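PDB 2YG9: DNA-3-methyladenine glycosidase II, putative from Deinococcus radiodurans, which is a putative DNA glycosylase, a largely helical protein of the helix-hairpin-helix (HhH-GPD) superfamily associated with base excision DNA repair. Local coordinates for residues Gln44-Ala56 / Leu206-Met218. Numbering follows the deposited sequence.
Sequences QVTSLCGELPVLA and LASRYLWANSARM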
loop_
_atom_site.group_PDB
_atom_site.type_symbol
_atom_site.label_atom_id
_atom_site.label_comp_id
_atom_site.label_asym_id
_atom_site.label_seq_id
_atom_site.Cartn_x
_atom_site.Cartn_y
_atom_site.Cartn_z
ATOM N N GLN A 44 -11.720 -13.001 -16.941
ATOM C CA GLN A 44 -12.992 -13.244 -16.246
ATOM C C GLN A 44 -13.129 -12.371 -14.984
ATOM O O GLN A 44 -14.146 -11.742 -14.765
ATOM C CB GLN A 44 -13.114 -14.717 -15.807
ATOM C CG GLN A 44 -13.812 -15.677 -16.789
ATOM C CD GLN A 44 -14.720 -16.748 -16.089
ATOM O OE1 GLN A 44 -15.846 -16.437 -15.580
ATOM N NE2 GLN A 44 -14.285 -18.011 -16.150
ATOM N N VAL A 45 -12.092 -12.345 -14.157
ATOM C CA VAL A 45 -12.135 -11.549 -12.921
ATOM C C VAL A 45 -12.359 -10.062 -13.227
ATOM O O VAL A 45 -13.161 -9.439 -12.577
ATOM C CB VAL A 45 -10.890 -11.759 -12.059
ATOM C CG1 VAL A 45 -10.721 -10.606 -11.039
ATOM C CG2 VAL A 45 -10.938 -13.140 -11.362
ATOM N N THR A 46 -11.667 -9.514 -14.219
ATOM C CA THR A 46 -11.806 -8.099 -14.575
ATOM C C THR A 46 -13.229 -7.797 -15.111
ATOM O O THR A 46 -13.808 -6.765 -14.748
ATOM C CB THR A 46 -10.713 -7.584 -15.596
ATOM O OG1 THR A 46 -10.735 -8.372 -16.799
ATOM C CG2 THR A 46 -9.271 -7.600 -14.996
ATOM N N SER A 47 -13.805 -8.670 -15.940
ATOM C CA SER A 47 -15.201 -8.428 -16.393
ATOM C C SER A 47 -16.203 -8.579 -15.261
ATOM O O SER A 47 -17.142 -7.780 -15.184
ATOM C CB SER A 47 -15.605 -9.234 -17.617
ATOM O OG SER A 47 -15.603 -10.595 -17.330
ATOM N N LEU A 48 -15.996 -9.537 -14.357
ATOM C CA LEU A 48 -16.908 -9.723 -13.227
ATOM C C LEU A 48 -16.835 -8.562 -12.235
ATOM O O LEU A 48 -17.845 -8.220 -11.591
ATOM C CB LEU A 48 -16.690 -11.060 -12.496
ATOM C CG LEU A 48 -17.209 -12.318 -13.232
ATOM C CD1 LEU A 48 -16.608 -13.585 -12.676
ATOM C CD2 LEU A 48 -18.738 -12.365 -13.222
ATOM N N CYS A 49 -15.639 -7.986 -12.069
ATOM C CA CYS A 49 -15.451 -6.959 -11.036
ATOM C C CYS A 49 -15.657 -5.562 -11.613
ATOM O O CYS A 49 -15.969 -4.636 -10.876
ATOM C CB CYS A 49 -14.092 -7.102 -10.342
ATOM S SG CYS A 49 -13.922 -8.602 -9.385
ATOM N N GLY A 50 -15.518 -5.421 -12.926
ATOM C CA GLY A 50 -15.680 -4.132 -13.571
ATOM C C GLY A 50 -14.468 -3.215 -13.415
ATOM O O GLY A 50 -13.326 -3.659 -13.183
ATOM N N GLU A 51 -14.721 -1.920 -13.559
ATOM C CA GLU A 51 -13.654 -0.930 -13.528
ATOM C C GLU A 51 -13.293 -0.537 -12.108
ATOM O O GLU A 51 -14.146 -0.453 -11.241
ATOM C CB GLU A 51 -14.053 0.311 -14.320
ATOM C CG GLU A 51 -12.855 1.066 -14.838
ATOM C CD GLU A 51 -12.413 0.559 -16.214
ATOM O OE1 GLU A 51 -13.286 0.668 -17.130
ATOM O OE2 GLU A 51 -11.227 0.094 -16.385
ATOM N N LEU A 52 -12.000 -0.329 -11.884
ATOM C CA LEU A 52 -11.463 0.124 -10.597
ATOM C C LEU A 52 -10.911 1.531 -10.777
ATOM O O LEU A 52 -10.376 1.842 -11.826
ATOM C CB LEU A 52 -10.353 -0.810 -10.121
ATOM C CG LEU A 52 -10.656 -2.281 -9.866
ATOM C CD1 LEU A 52 -9.438 -3.044 -9.364
ATOM C CD2 LEU A 52 -11.807 -2.368 -8.896
ATOM N N PRO A 53 -11.068 2.408 -9.768
ATOM C CA PRO A 53 -10.568 3.794 -9.919
ATOM C C PRO A 53 -9.032 3.896 -10.118
ATOM O O PRO A 53 -8.267 3.102 -9.531
ATOM C CB PRO A 53 -10.968 4.467 -8.613
ATOM C CG PRO A 53 -11.334 3.337 -7.666
ATOM C CD PRO A 53 -11.682 2.151 -8.456
ATOM N N VAL A 54 -8.608 4.838 -10.948
ATOM C CA VAL A 54 -7.185 5.120 -11.138
ATOM C C VAL A 54 -6.609 5.833 -9.866
ATOM O O VAL A 54 -7.066 6.914 -9.470
ATOM C CB VAL A 54 -6.922 5.947 -12.441
ATOM C CG1 VAL A 54 -5.447 6.161 -12.698
ATOM C CG2 VAL A 54 -7.514 5.269 -13.685
ATOM N N LEU A 55 -5.582 5.246 -9.262
ATOM C CA LEU A 55 -4.903 5.837 -8.092
ATOM C C LEU A 55 -3.880 6.891 -8.528
ATOM O O LEU A 55 -3.046 6.627 -9.401
ATOM C CB LEU A 55 -4.161 4.762 -7.271
ATOM C CG LEU A 55 -5.036 3.590 -6.890
ATOM C CD1 LEU A 55 -4.304 2.585 -6.061
ATOM C CD2 LEU A 55 -6.269 4.121 -6.209
ATOM N N ALA A 56 -3.950 8.060 -7.897
ATOM C CA ALA A 56 -3.012 9.152 -8.121
ATOM C C ALA A 56 -1.906 9.068 -7.100
ATOM O O ALA A 56 -2.167 8.895 -5.907
ATOM C CB ALA A 56 -3.733 10.518 -7.992
ATOM N N LEU A 206 -2.424 -3.549 -10.299
ATOM C CA LEU A 206 -3.833 -3.644 -10.670
ATOM C C LEU A 206 -4.346 -5.080 -10.597
ATOM O O LEU A 206 -5.492 -5.286 -10.183
ATOM C CB LEU A 206 -4.114 -3.005 -12.060
ATOM C CG LEU A 206 -5.572 -2.866 -12.509
ATOM C CD1 LEU A 206 -6.367 -1.911 -11.584
ATOM C CD2 LEU A 206 -5.654 -2.422 -14.001
ATOM N N ALA A 207 -3.517 -6.050 -10.978
ATOM C CA ALA A 207 -3.880 -7.473 -10.821
ATOM C C ALA A 207 -4.188 -7.722 -9.346
ATOM O O ALA A 207 -5.184 -8.287 -9.038
ATOM C CB ALA A 207 -2.765 -8.370 -11.249
ATOM N N SER A 208 -3.292 -7.290 -8.453
ATOM C CA SER A 208 -3.508 -7.397 -7.005
ATOM C C SER A 208 -4.867 -6.774 -6.592
ATOM O O SER A 208 -5.655 -7.389 -5.878
ATOM C CB SER A 208 -2.355 -6.729 -6.262
ATOM O OG SER A 208 -1.165 -7.476 -6.347
ATOM N N ARG A 209 -5.141 -5.560 -7.062
ATOM C CA ARG A 209 -6.400 -4.893 -6.751
ATOM C C ARG A 209 -7.624 -5.668 -7.264
ATOM O O ARG A 209 -8.674 -5.722 -6.579
ATOM C CB ARG A 209 -6.375 -3.458 -7.281
ATOM C CG ARG A 209 -5.374 -2.571 -6.524
ATOM C CD ARG A 209 -5.332 -1.168 -7.131
ATOM N NE ARG A 209 -6.639 -0.503 -7.007
ATOM C CZ ARG A 209 -7.092 0.491 -7.784
ATOM N NH1 ARG A 209 -6.400 0.932 -8.820
ATOM N NH2 ARG A 209 -8.289 0.998 -7.551
ATOM N N TYR A 210 -7.487 -6.302 -8.422
ATOM C CA TYR A 210 -8.556 -7.175 -8.923
ATOM C C TYR A 210 -8.719 -8.445 -8.111
ATOM O O TYR A 210 -9.832 -8.909 -7.930
ATOM C CB TYR A 210 -8.393 -7.476 -10.433
ATOM C CG TYR A 210 -9.028 -6.424 -11.321
ATOM C CD1 TYR A 210 -10.424 -6.266 -11.369
ATOM C CD2 TYR A 210 -8.253 -5.558 -12.055
ATOM C CE1 TYR A 210 -11.018 -5.269 -12.160
ATOM C CE2 TYR A 210 -8.838 -4.560 -12.843
ATOM C CZ TYR A 210 -10.221 -4.423 -12.895
ATOM O OH TYR A 210 -10.750 -3.416 -13.700
ATOM N N LEU A 211 -7.629 -9.036 -7.617
ATOM C CA LEU A 211 -7.777 -10.150 -6.671
ATOM C C LEU A 211 -8.541 -9.768 -5.390
ATOM O O LEU A 211 -9.418 -10.528 -4.900
ATOM C CB LEU A 211 -6.418 -10.770 -6.324
ATOM C CG LEU A 211 -5.705 -11.598 -7.410
ATOM C CD1 LEU A 211 -4.384 -12.099 -6.854
ATOM C CD2 LEU A 211 -6.594 -12.741 -7.905
ATOM N N TRP A 212 -8.223 -8.607 -4.824
ATOM C CA TRP A 212 -8.943 -8.151 -3.637
ATOM C C TRP A 212 -10.402 -7.841 -4.006
ATOM O O TRP A 212 -11.341 -8.086 -3.212
ATOM C CB TRP A 212 -8.283 -6.900 -3.026
ATOM C CG TRP A 212 -6.964 -7.153 -2.314
ATOM C CD1 TRP A 212 -6.702 -8.129 -1.414
ATOM C CD2 TRP A 212 -5.748 -6.399 -2.455
ATOM N NE1 TRP A 212 -5.406 -8.025 -0.959
ATOM C CE2 TRP A 212 -4.798 -6.973 -1.585
ATOM C CE3 TRP A 212 -5.386 -5.267 -3.196
ATOM C CZ2 TRP A 212 -3.490 -6.476 -1.460
ATOM C CZ3 TRP A 212 -4.075 -4.780 -3.072
ATOM C CH2 TRP A 212 -3.156 -5.396 -2.222
ATOM N N ALA A 213 -10.609 -7.295 -5.203
ATOM C CA ALA A 213 -11.968 -6.952 -5.628
ATOM C C ALA A 213 -12.793 -8.240 -5.801
ATOM O O ALA A 213 -13.959 -8.294 -5.457
ATOM C CB ALA A 213 -11.967 -6.119 -6.927
ATOM N N ASN A 214 -12.160 -9.289 -6.309
ATOM C CA ASN A 214 -12.850 -10.542 -6.542
ATOM C C ASN A 214 -13.209 -11.189 -5.217
ATOM O O ASN A 214 -14.247 -11.863 -5.091
ATOM C CB ASN A 214 -12.001 -11.453 -7.431
ATOM C CG ASN A 214 -12.749 -12.668 -7.904
ATOM O OD1 ASN A 214 -12.432 -13.824 -7.552
ATOM N ND2 ASN A 214 -13.767 -12.423 -8.675
ATOM N N SER A 215 -12.350 -11.000 -4.222
ATOM C CA SER A 215 -12.629 -11.568 -2.920
ATOM C C SER A 215 -13.867 -10.899 -2.315
ATOM O O SER A 215 -14.712 -11.557 -1.766
ATOM C CB SER A 215 -11.434 -11.404 -1.984
ATOM O OG SER A 215 -11.798 -11.771 -0.658
ATOM N N ALA A 216 -13.911 -9.581 -2.392
ATOM C CA ALA A 216 -15.053 -8.763 -1.979
ATOM C C ALA A 216 -16.337 -9.172 -2.723
ATOM O O ALA A 216 -17.404 -9.352 -2.116
ATOM C CB ALA A 216 -14.693 -7.245 -2.221
ATOM N N ARG A 217 -16.205 -9.418 -4.024
ATOM C CA ARG A 217 -17.289 -9.921 -4.863
ATOM C C ARG A 217 -17.858 -11.250 -4.379
ATOM O O ARG A 217 -19.065 -11.392 -4.266
ATOM C CB ARG A 217 -16.839 -10.006 -6.315
ATOM C CG ARG A 217 -17.950 -10.277 -7.343
ATOM C CD ARG A 217 -17.343 -10.471 -8.696
ATOM N NE ARG A 217 -16.562 -11.706 -8.761
ATOM C CZ ARG A 217 -17.079 -12.925 -8.886
ATOM N NH1 ARG A 217 -18.398 -13.104 -9.003
ATOM N NH2 ARG A 217 -16.279 -13.983 -8.891
ATOM N N MET A 218 -16.974 -12.205 -4.080
ATOM C CA MET A 218 -17.347 -13.484 -3.480
ATOM C C MET A 218 -17.939 -13.287 -2.070
ATOM O O MET A 218 -18.923 -13.920 -1.739
ATOM C CB MET A 218 -16.119 -14.413 -3.405
ATOM C CG MET A 218 -15.575 -14.891 -4.774
ATOM S SD MET A 218 -16.846 -15.575 -5.865
ATOM C CE MET A 218 -17.332 -17.138 -5.098
HETATM O O HOH W 1 -10.096 -0.811 -14.095
#
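Tyr210 stands up from helix 204-219 with its ring held between Thr46 and Leu52. Thr46 CG2 lies over the centre of one face, 3.6 Å from the ring centroid, and Leu52 CD1 sits at the same height over the opposite face, so both make CH-pi contacts. Cys49 CB meets the ring edge. At the far end Tyr210 OH donates to Gly50 O across 2.6 Å, tilted 21° from the carbonyl plane, just where the chain leaves helix 40-49 with positive phi. A water donates to the same hydroxyl and to Glu51 OE2, and accepts from Leu52 N.

The residue just before it, Arg209, bends at chi3 (63°) and brings its guanidinium to the extended chain. Arg209 NH1 and NH2 both donate to Pro53 O, each at 2.9 Å, with the oxygen close to the guanidinium plane. Leu55 CG lies over one face of that group, and Leu52 CB over the other. On the helical side, Cys49 fits as a knob into the hole formed by Tyr210, Ala213, Asn214 and Arg217, its SG 3.6 Å from Asn214 CA; the axes of segments 44-49 and 206-218 cross at 58°.

Helix 204-219 thus holds both helix 40-49 and the chain leaving it. With two carbonyls taken by side chains, and the tyrosine ring fixed on both faces and at its hydroxyl, the irregular path from Gly50 to Pro53 is probably well defined without any strand pairing.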